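Local coordinates for TIGR00266 family protein (Pseudomonas aeruginosa, PDB 1YOX) that is of unknown function but belongs to the AIM24 family, named for mitochondrial biogenesis, within the cupin clan, at residues C[23-26]-C[27-30]. Sequence-based numbering, arbitrary orientation.
Sequences ELDP and GETV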
loop_
_atom_site.group_PDB
_atom_site.type_symbol
_atom_site.label_atom_id
_atom_site.label_comp_id
_atom_site.label_asym_id
_atom_site.label_seq_id
_atom_site.Cartn_x
_atom_site.Cartn_y
_atom_site.Cartn_z
ATOM N N GLU C 23 9.275 22.474 -4.507
ATOM C CA GLU C 23 9.393 23.620 -5.401
ATOM C C GLU C 23 10.758 24.278 -5.191
ATOM O O GLU C 23 11.053 24.761 -4.100
ATOM C CB GLU C 23 8.260 24.607 -5.119
ATOM C CG GLU C 23 8.276 25.830 -6.025
ATOM C CD GLU C 23 7.013 26.632 -5.895
ATOM O OE1 GLU C 23 5.981 26.196 -6.464
ATOM O OE2 GLU C 23 7.045 27.683 -5.203
ATOM N N LEU C 24 11.577 24.266 -6.234
ATOM C CA LEU C 24 12.932 24.820 -6.198
ATOM C C LEU C 24 12.994 26.191 -6.889
ATOM O O LEU C 24 12.677 26.283 -8.072
ATOM C CB LEU C 24 13.892 23.852 -6.918
ATOM C CG LEU C 24 14.743 22.778 -6.199
ATOM C CD1 LEU C 24 14.227 22.382 -4.834
ATOM C CD2 LEU C 24 15.024 21.572 -7.049
ATOM N N ASP C 25 13.392 27.248 -6.159
ATOM C CA ASP C 25 13.784 28.524 -6.803
ATOM C C ASP C 25 15.149 28.408 -7.494
ATOM O O ASP C 25 15.906 27.455 -7.218
ATOM C CB ASP C 25 13.727 29.680 -5.815
ATOM C CG ASP C 25 12.337 29.842 -5.201
ATOM O OD1 ASP C 25 11.333 29.700 -5.942
ATOM O OD2 ASP C 25 12.246 30.076 -3.973
ATOM N N PRO C 26 15.458 29.320 -8.453
ATOM C CA PRO C 26 16.743 29.207 -9.138
ATOM C C PRO C 26 17.905 29.141 -8.153
ATOM O O PRO C 26 17.919 29.877 -7.171
ATOM C CB PRO C 26 16.805 30.492 -9.956
ATOM C CG PRO C 26 15.390 30.779 -10.262
ATOM C CD PRO C 26 14.655 30.433 -9.003
ATOM N N GLY C 27 18.840 28.227 -8.395
ATOM C CA GLY C 27 19.978 28.025 -7.499
ATOM C C GLY C 27 19.720 27.134 -6.290
ATOM O O GLY C 27 20.677 26.766 -5.625
ATOM N N GLU C 28 18.452 26.774 -6.009
ATOM C CA GLU C 28 18.089 25.998 -4.791
ATOM C C GLU C 28 18.278 24.478 -4.935
ATOM O O GLU C 28 18.283 23.942 -6.039
ATOM C CB GLU C 28 16.649 26.295 -4.339
ATOM C CG GLU C 28 16.400 27.710 -3.815
ATOM C CD GLU C 28 15.077 27.821 -3.054
ATOM O OE1 GLU C 28 14.129 27.058 -3.362
ATOM O OE2 GLU C 28 14.982 28.666 -2.131
ATOM N N THR C 29 18.423 23.776 -3.820
ATOM C CA THR C 29 18.754 22.343 -3.891
ATOM C C THR C 29 18.031 21.500 -2.855
ATOM O O THR C 29 17.819 21.931 -1.736
ATOM C CB THR C 29 20.274 22.104 -3.823
ATOM O OG1 THR C 29 20.879 22.794 -4.911
ATOM C CG2 THR C 29 20.638 20.595 -3.934
ATOM N N VAL C 30 17.633 20.302 -3.271
ATOM C CA VAL C 30 17.092 19.291 -2.372
ATOM C C VAL C 30 17.920 17.992 -2.496
ATOM O O VAL C 30 18.418 17.643 -3.588
ATOM C CB VAL C 30 15.581 19.076 -2.607
ATOM C CG1 VAL C 30 15.294 18.448 -3.999
ATOM C CG2 VAL C 30 14.957 18.273 -1.489
HETATM O O HOH W 1 11.714 27.003 -2.840
#
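Glu-28 reaches its extended side chain across the turn to Asp-25. A backbone bond closes this type II beta turn: Glu-28 N donates to Asp-25 O at 2.9 Å. A side-chain bond is added and runs the other way: Asp-25 N donates to the carboxylate oxygen Glu-28 OE1, also at 2.9 Å. This bond is fairly straight (160°), but the N-H meets the carboxylate from above its plane. Glu-28 CG lies beside its own backbone N (chi1 -67°), and this carries the carboxylate across. Glu-28 CB is 3.2 Å from Asp-25 O.

The acidic side chains of Asp-25 and Glu-28 lie side by side and point the same way. Their carboxylate planes are 38° apart, and Asp-25 OD2 comes within 3.6 Å of Glu-28 OE2. Two like charges this close probably raise the proton affinity of one of them. Lys-87 beside Asp-25 may relieve part of this. A water lies between Glu-28 OE1 and Glu-23 O, within bonding distance of both, at the end of the incoming strand. Gly-27, with positive phi, follows Pro-26 at the corner.

Leu-24 CG lies against the backbone carbonyl oxygen of Glu-28, at 3.7 Å from Glu-28 O. The apolar side chains of Leu-24 and Val-30 cross at about a right angle, Leu-24 CD1 to Val-30 CG1 4.2 Å. Leu-24 also touches Val-90 of strand 88-92, and Val-30 touches Phe-80 of strand 78-82. The turn thus links strand 19-24 of the four-stranded antiparallel sheet to strand 29-32 of a six-stranded one, where strand 29-32 runs between strands 78-82 and 119-123.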